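Local coordinates for RagB/SusD domain protein (Flavobacterium johnsoniae, PDB 5J5U) that binds chitin and, as a SusD homologue encoded in a chitin-utilization locus, probably captures chitin chains at the outer membrane for uptake, at residues 337-340 and 341-345; 404-407 and 408-411. One frame throughout, in Å; residues are numbered along the deposited sequence.

Interaction 1. Residues 337-340 and 341-345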
ATOM      1  N   TYR A 337       6.459  -6.847   8.243  1.00 25.28           N
ATOM      2  CA  TYR A 337       7.793  -7.420   8.388  1.00 24.84           C
ATOM      3  C   TYR A 337       8.253  -7.999   7.051  1.00 23.44           C
ATOM      4  O   TYR A 337       9.421  -7.863   6.642  1.00 23.75           O
ATOM      5  CB  TYR A 337       7.796  -8.506   9.472  1.00 25.45           C
ATOM      6  CG  TYR A 337       9.119  -9.238   9.588  1.00 27.46           C
ATOM      7  CD1 TYR A 337      10.268  -8.565   9.972  1.00 23.77           C
ATOM      8  CD2 TYR A 337       9.216 -10.595   9.322  1.00 30.86           C
ATOM      9  CE1 TYR A 337      11.475  -9.212  10.082  1.00 23.86           C
ATOM     10  CE2 TYR A 337      10.432 -11.260   9.434  1.00 30.60           C
ATOM     11  CZ  TYR A 337      11.555 -10.555   9.814  1.00 31.43           C
ATOM     12  OH  TYR A 337      12.773 -11.183   9.928  1.00 34.18           O
ATOM     13  N   SER A 338       7.306  -8.615   6.353  1.00 24.55           N
ATOM     14  CA  SER A 338       7.559  -9.127   5.015  1.00 26.87           C
ATOM     15  C   SER A 338       8.103  -8.009   4.130  1.00 22.14           C
ATOM     16  O   SER A 338       9.134  -8.169   3.471  1.00 22.90           O
ATOM     17  CB  SER A 338       6.284  -9.724   4.414  1.00 23.62           C
ATOM     18  OG  SER A 338       6.475 -10.054   3.045  1.00 19.41           O
ATOM     19  N   GLU A 339       7.414  -6.871   4.133  1.00 24.87           N
ATOM     20  CA  GLU A 339       7.864  -5.705   3.368  1.00 25.96           C
ATOM     21  C   GLU A 339       9.298  -5.288   3.727  1.00 21.98           C
ATOM     22  O   GLU A 339      10.117  -5.109   2.841  1.00 18.94           O
ATOM     23  CB  GLU A 339       6.906  -4.522   3.577  1.00 21.96           C
ATOM     24  CG  GLU A 339       7.540  -3.173   3.315  1.00 22.27           C
ATOM     25  CD  GLU A 339       6.575  -2.023   3.515  1.00 23.64           C
ATOM     26  OE1 GLU A 339       5.566  -2.229   4.227  1.00 20.01           O
ATOM     27  OE2 GLU A 339       6.841  -0.917   2.973  1.00 22.47           O
ATOM     28  N   SER A 340       9.591  -5.136   5.017  1.00 21.25           N
ATOM     29  CA  SER A 340      10.911  -4.668   5.448  1.00 24.96           C
ATOM     30  C   SER A 340      11.992  -5.622   4.973  1.00 23.28           C
ATOM     31  O   SER A 340      13.058  -5.190   4.535  1.00 24.56           O
ATOM     32  CB  SER A 340      10.985  -4.507   6.975  1.00 20.02           C
ATOM     33  OG  SER A 340      10.885  -5.751   7.653  1.00 26.94           O
ATOM     34  N   GLN A 341      11.708  -6.922   5.030  1.00 24.20           N
ATOM     35  CA  GLN A 341      12.704  -7.903   4.607  1.00 27.17           C
ATOM     36  C   GLN A 341      12.891  -7.896   3.093  1.00 22.73           C
ATOM     37  O   GLN A 341      14.003  -8.077   2.597  1.00 27.08           O
ATOM     38  CB  GLN A 341      12.318  -9.311   5.084  1.00 28.35           C
ATOM     39  CG  GLN A 341      12.308  -9.472   6.598  1.00 22.51           C
ATOM     40  CD  GLN A 341      13.571  -8.914   7.231  1.00 29.31           C
ATOM     41  OE1 GLN A 341      14.623  -9.544   7.183  1.00 26.96           O
ATOM     42  NE2 GLN A 341      13.471  -7.727   7.824  1.00 26.41           N
ATOM     43  N   LEU A 342      11.814  -7.669   2.352  1.00 27.43           N
ATOM     44  CA  LEU A 342      11.919  -7.644   0.889  1.00 23.10           C
ATOM     45  C   LEU A 342      12.649  -6.366   0.411  1.00 20.91           C
ATOM     46  O   LEU A 342      13.469  -6.395  -0.512  1.00 22.52           O
ATOM     47  CB  LEU A 342      10.528  -7.772   0.260  1.00 20.66           C
ATOM     48  CG  LEU A 342       9.875  -9.159   0.364  1.00 21.23           C
ATOM     49  CD1 LEU A 342       8.445  -9.176  -0.168  1.00 18.29           C
ATOM     50  CD2 LEU A 342      10.695 -10.198  -0.361  1.00 25.55           C
ATOM     51  N   LEU A 343      12.397  -5.254   1.092  1.00 22.31           N
ATOM     52  CA  LEU A 343      13.116  -4.012   0.821  1.00 16.12           C
ATOM     53  C   LEU A 343      14.596  -4.174   1.152  1.00 22.57           C
ATOM     54  O   LEU A 343      15.451  -3.752   0.384  1.00 22.85           O
ATOM     55  CB  LEU A 343      12.519  -2.853   1.632  1.00 18.38           C
ATOM     56  CG  LEU A 343      11.097  -2.424   1.267  1.00 16.75           C
ATOM     57  CD1 LEU A 343      10.536  -1.454   2.277  1.00 15.84           C
ATOM     58  CD2 LEU A 343      11.057  -1.844  -0.152  1.00 17.09           C
ATOM     59  N   LEU A 344      14.899  -4.821   2.279  1.00 21.02           N
ATOM     60  CA  LEU A 344      16.296  -5.088   2.615  1.00 26.93           C
ATOM     61  C   LEU A 344      16.949  -6.022   1.584  1.00 28.21           C
ATOM     62  O   LEU A 344      18.131  -5.870   1.289  1.00 31.03           O
ATOM     63  CB  LEU A 344      16.417  -5.669   4.027  1.00 27.50           C
ATOM     64  CG  LEU A 344      16.226  -4.554   5.069  1.00 26.77           C
ATOM     65  CD1 LEU A 344      16.236  -5.074   6.502  1.00 26.50           C
ATOM     66  CD2 LEU A 344      17.227  -3.398   4.868  1.00 21.64           C
ATOM     67  N   ALA A 345      16.185  -6.954   1.009  1.00 24.83           N
ATOM     68  CA  ALA A 345      16.711  -7.770  -0.095  1.00 24.55           C
ATOM     69  C   ALA A 345      17.145  -6.870  -1.249  1.00 26.27           C
ATOM     70  O   ALA A 345      18.263  -7.015  -1.777  1.00 27.24           O
ATOM     71  CB  ALA A 345      15.672  -8.791  -0.580  1.00 20.55           C
TER
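Q341 folds its side chain over one face of the Y337 ring, one helical turn back. The evidence for a CH-pi contact is that Q341 CG lies 3.7 Å from the ring centroid, 21° off the normal. A bend at chi2 then carries the amide across the ring with the two planes 15° apart, bringing Q341 NE2 to 3.4 Å from Y337 CE1.

One long but nearly straight hydrogen bond steadies the amide: Q341 NE2 donates to S340 OG at 3.3 Å, almost in the amide plane. A separate pair of donors grips Y337 O, Q341 N at 3.0 Å and S340 OG at 2.8 Å; chi1 of 67° sets OG between the backbone N and the carbonyl carbon of S340, within bonding distance of that carbonyl.

Apolar contact lies on another side of the helix, where E339 CG meets L343 CD1 at 3.6 Å. The carboxylate beyond forms a salt bridge with R191 of helix 178-195.

Further i to i+4 bonds, L342 N to S338 O, L343 N to E339 O and L344 N to S340 O, identify the first turns of alpha-helix 337-349, which follows strand 332-335 in the largely helical SusD-like fold.

Interaction 2. Residues 404-407 and 408-411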
ATOM      1  N   GLY A 404      10.210  -7.310  -6.680  1.00 20.13           N
ATOM      2  CA  GLY A 404       9.040  -6.525  -7.031  1.00 22.38           C
ATOM      3  C   GLY A 404       7.767  -7.349  -7.000  1.00 22.39           C
ATOM      4  O   GLY A 404       6.756  -6.910  -6.439  1.00 21.61           O
ATOM      5  N   THR A 405       7.829  -8.551  -7.580  1.00 22.02           N
ATOM      6  CA  THR A 405       6.676  -9.447  -7.620  1.00 18.79           C
ATOM      7  C   THR A 405       6.252  -9.874  -6.212  1.00 20.43           C
ATOM      8  O   THR A 405       5.042  -9.866  -5.857  1.00 18.90           O
ATOM      9  CB  THR A 405       6.986 -10.687  -8.481  1.00 27.12           C
ATOM     10  OG1 THR A 405       7.534 -10.268  -9.737  1.00 22.12           O
ATOM     11  CG2 THR A 405       5.728 -11.515  -8.728  1.00 27.48           C
ATOM     12  N   GLN A 406       7.241 -10.219  -5.391  1.00 19.34           N
ATOM     13  CA  GLN A 406       6.937 -10.597  -4.017  1.00 21.99           C
ATOM     14  C   GLN A 406       6.319  -9.424  -3.232  1.00 19.40           C
ATOM     15  O   GLN A 406       5.353  -9.608  -2.496  1.00 16.72           O
ATOM     16  CB  GLN A 406       8.191 -11.123  -3.303  1.00 18.60           C
ATOM     17  CG  GLN A 406       8.613 -12.500  -3.760  1.00 21.69           C
ATOM     18  CD  GLN A 406       7.520 -13.540  -3.586  1.00 25.52           C
ATOM     19  OE1 GLN A 406       6.683 -13.448  -2.683  1.00 22.34           O
ATOM     20  NE2 GLN A 406       7.509 -14.527  -4.470  1.00 21.63           N
ATOM     21  N   LEU A 407       6.878  -8.225  -3.371  1.00 18.21           N
ATOM     22  CA  LEU A 407       6.302  -7.055  -2.699  1.00 20.81           C
ATOM     23  C   LEU A 407       4.865  -6.791  -3.172  1.00 14.60           C
ATOM     24  O   LEU A 407       3.984  -6.459  -2.395  1.00 17.12           O
ATOM     25  CB  LEU A 407       7.168  -5.808  -2.946  1.00 22.64           C
ATOM     26  CG  LEU A 407       8.414  -5.648  -2.071  1.00 20.84           C
ATOM     27  CD1 LEU A 407       9.411  -4.715  -2.740  1.00 16.83           C
ATOM     28  CD2 LEU A 407       8.047  -5.140  -0.691  1.00 13.42           C
ATOM     29  N   TRP A 408       4.659  -6.960  -4.465  1.00 16.92           N
ATOM     30  CA  TRP A 408       3.357  -6.803  -5.087  1.00 15.13           C
ATOM     31  C   TRP A 408       2.364  -7.783  -4.460  1.00 19.44           C
ATOM     32  O   TRP A 408       1.175  -7.464  -4.293  1.00 15.92           O
ATOM     33  CB  TRP A 408       3.494  -7.000  -6.609  1.00 13.87           C
ATOM     34  CG  TRP A 408       2.218  -7.023  -7.357  1.00 17.29           C
ATOM     35  CD1 TRP A 408       1.382  -5.967  -7.580  1.00 16.31           C
ATOM     36  CD2 TRP A 408       1.629  -8.149  -8.016  1.00 17.52           C
ATOM     37  NE1 TRP A 408       0.298  -6.370  -8.322  1.00 14.37           N
ATOM     38  CE2 TRP A 408       0.429  -7.705  -8.608  1.00 17.70           C
ATOM     39  CE3 TRP A 408       2.004  -9.489  -8.173  1.00 15.35           C
ATOM     40  CZ2 TRP A 408      -0.401  -8.554  -9.338  1.00 16.22           C
ATOM     41  CZ3 TRP A 408       1.181 -10.329  -8.895  1.00 16.84           C
ATOM     42  CH2 TRP A 408      -0.002  -9.860  -9.479  1.00 15.25           C
ATOM     43  N   ILE A 409       2.859  -8.958  -4.067  1.00 19.08           N
ATOM     44  CA  ILE A 409       1.998  -9.919  -3.379  1.00 15.60           C
ATOM     45  C   ILE A 409       1.802  -9.504  -1.924  1.00 17.39           C
ATOM     46  O   ILE A 409       0.694  -9.537  -1.394  1.00 21.94           O
ATOM     47  CB  ILE A 409       2.562 -11.354  -3.468  1.00 17.75           C
ATOM     48  CG1 ILE A 409       2.532 -11.814  -4.933  1.00 16.62           C
ATOM     49  CG2 ILE A 409       1.736 -12.308  -2.616  1.00 20.19           C
ATOM     50  CD1 ILE A 409       3.089 -13.194  -5.178  1.00 20.58           C
ATOM     51  N   THR A 410       2.877  -9.059  -1.300  1.00 16.27           N
ATOM     52  CA  THR A 410       2.859  -8.621   0.087  1.00 15.02           C
ATOM     53  C   THR A 410       1.949  -7.403   0.293  1.00 17.64           C
ATOM     54  O   THR A 410       1.280  -7.298   1.332  1.00 19.94           O
ATOM     55  CB  THR A 410       4.308  -8.322   0.551  1.00 16.67           C
ATOM     56  OG1 THR A 410       4.986  -9.571   0.755  1.00 24.89           O
ATOM     57  CG2 THR A 410       4.345  -7.539   1.842  1.00 19.10           C
ATOM     58  N   TYR A 411       1.887  -6.522  -0.712  1.00 11.89           N
ATOM     59  CA  TYR A 411       1.064  -5.317  -0.647  1.00 11.91           C
ATOM     60  C   TYR A 411      -0.373  -5.532  -1.051  1.00 13.92           C
ATOM     61  O   TYR A 411      -1.101  -4.561  -1.267  1.00 13.03           O
ATOM     62  CB  TYR A 411       1.638  -4.224  -1.539  1.00 13.65           C
ATOM     63  CG  TYR A 411       2.889  -3.565  -1.016  1.00 13.96           C
ATOM     64  CD1 TYR A 411       3.009  -3.193   0.322  1.00 16.88           C
ATOM     65  CD2 TYR A 411       3.958  -3.344  -1.852  1.00 13.30           C
ATOM     66  CE1 TYR A 411       4.172  -2.596   0.802  1.00 16.67           C
ATOM     67  CE2 TYR A 411       5.109  -2.737  -1.398  1.00 17.98           C
ATOM     68  CZ  TYR A 411       5.221  -2.370  -0.076  1.00 20.56           C
ATOM     69  OH  TYR A 411       6.391  -1.772   0.349  1.00 19.09           O
TER
HETATM   70  O   HOH W   1       5.891 -12.210  -0.298  1.00 21.82           O
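The backbone of G404-L407 passes into W408-Y411 as the last turns of an alpha-helix. W408 N donates to G404 O and T410 N to Q406 O, while I409 N reaches T405 O at a less straight 139° and makes a weak second bond to Q406 O. The i to i+4 bonds run on to Y411 N, which donates to L407 O at 2.7 Å; the helix ends there, Y411 being the first residue to leave helical phi/psi.

The side chains of L407 and Y411 run alongside each other, with L407 CD2 3.9 Å from Y411 CE2. The Y411 chi1 of -73° sets CG beside its own backbone N and lets the ring lean back along the helix, where CD2 comes 3.2 Å from L407 O. The indole of W408 has T405 O near its plane, 3.8 Å from CE3. A water donates to Q406 OE1 at 2.8 Å and is hydrogen-bonded to T410 OG1 at 3.0 Å; R275 also binds Q406 OE1, and S338 OG binds T410 OG1.

W408 NE1 is held by V46 O. Around this helix end, I409 packs on helix 262-270, Y411 on helix 415-425, and Q406, L407 and T410 meet L342 of helix 337-349.

How the interactions relate
Both contacts are buried, and they occupy contrasting ends of two packed helices: interaction 1 lies at the start of helix 337-349, interaction 2 at the finish of helix 399-410. Their centres are about 10 Å apart and they touch directly. Two probable hydrogen bonds join them, S338 OG to T410 OG1 and E339 OE2 to Y411 OH, each 2.8 Å, while L342 CD1 packs 3.7 Å from L407 N. Chemistry follows position: the first turns of 337-349 send polar S338 and E339 to the end of 399-410, with L342 adding apolar contact to L407 and T410. The Y337-Q341 pair instead packs on helix 357-371, Y337 also touching F217 in a loop.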